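Local structure of 3,6-diketocamphane 1,6 monooxygenase (Pseudomonas putida, 4UWM) at residues W25-A30 with E58-A63. The protein uses reduced FMN and oxygen to convert a camphor-derived diketone into a lactone, a Baeyer-Villiger step that lets Pseudomonas putida grow on (-)-camphor. Residues are numbered along the deposited sequence; the frame is centred on the assembly and turned at random. Where two conformers were deposited one is given.
Sequences WGIKSA and ELLIAA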
loop_
_atom_site.group_PDB
_atom_site.type_symbol
_atom_site.label_atom_id
_atom_site.label_comp_id
_atom_site.label_asym_id
_atom_site.label_seq_id
_atom_site.Cartn_x
_atom_site.Cartn_y
_atom_site.Cartn_z
ATOM N N TRP A 25 15.390 4.422 3.618
ATOM C CA TRP A 25 15.532 5.461 4.633
ATOM C C TRP A 25 14.287 5.575 5.544
ATOM O O TRP A 25 14.401 5.709 6.780
ATOM C CB TRP A 25 15.854 6.807 3.958
ATOM C CG TRP A 25 15.994 8.019 4.912
ATOM C CD1 TRP A 25 15.448 9.267 4.747
ATOM C CD2 TRP A 25 16.779 8.090 6.107
ATOM N NE1 TRP A 25 15.813 10.091 5.795
ATOM C CE2 TRP A 25 16.627 9.386 6.639
ATOM C CE3 TRP A 25 17.578 7.166 6.800
ATOM C CZ2 TRP A 25 17.273 9.801 7.828
ATOM C CZ3 TRP A 25 18.206 7.574 7.992
ATOM C CH2 TRP A 25 18.045 8.884 8.488
ATOM N N GLY A 26 13.104 5.511 4.936
ATOM C CA GLY A 26 11.865 5.501 5.724
ATOM C C GLY A 26 11.781 4.359 6.724
ATOM O O GLY A 26 11.435 4.593 7.887
ATOM N N ILE A 27 12.099 3.144 6.288
ATOM C CA ILE A 27 12.044 1.963 7.170
ATOM C C ILE A 27 13.106 2.079 8.286
ATOM O O ILE A 27 12.791 1.873 9.463
ATOM C CB ILE A 27 12.206 0.623 6.402
ATOM C CG1 ILE A 27 11.030 0.388 5.420
ATOM C CG2 ILE A 27 12.308 -0.569 7.381
ATOM C CD1 ILE A 27 11.286 -0.735 4.412
ATOM N N LYS A 28 14.347 2.419 7.906
ATOM C CA LYS A 28 15.409 2.623 8.894
ATOM C C LYS A 28 15.029 3.703 9.898
ATOM O O LYS A 28 15.303 3.562 11.103
ATOM C CB LYS A 28 16.761 2.882 8.204
ATOM C CG LYS A 28 17.303 1.632 7.521
ATOM C CD LYS A 28 18.537 1.871 6.657
ATOM C CE LYS A 28 19.022 0.549 6.060
ATOM N NZ LYS A 28 20.079 0.731 5.027
ATOM N N SER A 29 14.363 4.747 9.419
ATOM C CA SER A 29 13.895 5.842 10.257
ATOM C C SER A 29 12.830 5.357 11.240
ATOM O O SER A 29 12.888 5.700 12.420
ATOM C CB SER A 29 13.343 6.992 9.411
ATOM O OG SER A 29 14.384 7.788 8.856
ATOM N N ALA A 30 11.873 4.544 10.760
ATOM C CA ALA A 30 10.808 4.033 11.625
ATOM C C ALA A 30 11.374 3.144 12.750
ATOM O O ALA A 30 10.983 3.288 13.915
ATOM C CB ALA A 30 9.789 3.249 10.797
ATOM N N GLU A 58 1.115 4.564 2.969
ATOM C CA GLU A 58 0.679 3.288 3.547
ATOM C C GLU A 58 1.641 2.129 3.217
ATOM O O GLU A 58 1.741 1.152 3.998
ATOM C CB GLU A 58 -0.789 2.967 3.137
ATOM C CG GLU A 58 -0.967 2.535 1.675
ATOM C CD GLU A 58 -1.045 3.667 0.659
ATOM O OE1 GLU A 58 -0.809 4.856 0.996
ATOM O OE2 GLU A 58 -1.402 3.380 -0.508
ATOM N N LEU A 59 2.341 2.205 2.069
ATOM C CA LEU A 59 3.332 1.168 1.729
ATOM C C LEU A 59 4.492 1.142 2.727
ATOM O O LEU A 59 4.946 0.060 3.156
ATOM C CB LEU A 59 3.883 1.335 0.296
ATOM C CG LEU A 59 2.932 1.232 -0.899
ATOM C CD1 LEU A 59 3.710 1.076 -2.209
ATOM C CD2 LEU A 59 1.964 0.098 -0.772
ATOM N N LEU A 60 4.949 2.322 3.104
ATOM C CA LEU A 60 6.053 2.436 4.045
ATOM C C LEU A 60 5.598 2.014 5.444
ATOM O O LEU A 60 6.303 1.289 6.148
ATOM C CB LEU A 60 6.566 3.870 4.053
ATOM C CG LEU A 60 7.652 4.217 5.078
ATOM C CD1 LEU A 60 8.833 3.247 4.983
ATOM C CD2 LEU A 60 8.080 5.660 4.882
ATOM N N ILE A 61 4.393 2.441 5.828
ATOM C CA ILE A 61 3.818 2.037 7.123
ATOM C C ILE A 61 3.717 0.512 7.206
ATOM O O ILE A 61 4.144 -0.103 8.194
ATOM C CB ILE A 61 2.428 2.667 7.350
ATOM C CG1 ILE A 61 2.527 4.189 7.483
ATOM C CG2 ILE A 61 1.771 2.041 8.583
ATOM C CD1 ILE A 61 1.196 4.958 7.501
ATOM N N ALA A 62 3.161 -0.100 6.161
ATOM C CA ALA A 62 3.060 -1.554 6.095
ATOM C C ALA A 62 4.422 -2.260 6.169
ATOM O O ALA A 62 4.576 -3.296 6.848
ATOM C CB ALA A 62 2.298 -1.986 4.844
ATOM N N ALA A 63 5.410 -1.705 5.468
ATOM C CA ALA A 63 6.770 -2.266 5.490
ATOM C C ALA A 63 7.488 -2.160 6.848
ATOM O O ALA A 63 8.343 -2.979 7.155
ATOM C CB ALA A 63 7.633 -1.646 4.395
#
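Two donors of Ser29 grip the carbonyl O of Trp25, just ahead of the turn where Gly26 receives Leu60 from the neighbouring helix. Ser29 N bonds to Trp25 O at 2.8 Å, the ordinary helical bond, and Ser29 OG reaches the same Trp25 O at 2.9 Å from the opposite face of the carbonyl plane. Serine suits this buried place because its short hydroxyl folds back onto its own helix, and the same OG also lies over the centre of the Trp25 ring. Across the contact apolar side chains meet each other and the backbone of Gly26 and Ile27. Leu60, with CG anti to its N (chi1 175°), sends both methyls to the opposite helix. Its CD1 lies 3.5 Å from Ile27 N. Glycine suits its place because its bare CA lets Leu60 CD2 settle against the backbone, 3.9 Å from Gly26 CA. The Ile27 and Leu60 side chains run alongside each other with opposite headings, Ile27 CG1 3.6 Å from Leu60 CD1. Beyond them Ile27 CD1 reaches Ala63 CB at 3.8 Å, and the small alanine accommodates the long isoleucine branch. Leu60 also packs on Ile43 of strand 40-43, and Leu59 and Ala62 meet Leu59 of the second subunit. The axes of segments 25-30 and 58-63 approach to 9.5 Å and cross at -49°. Their parent helices, 19-35 and 57-65, are successive outer helices of the bacterial luciferase family's TIM barrel.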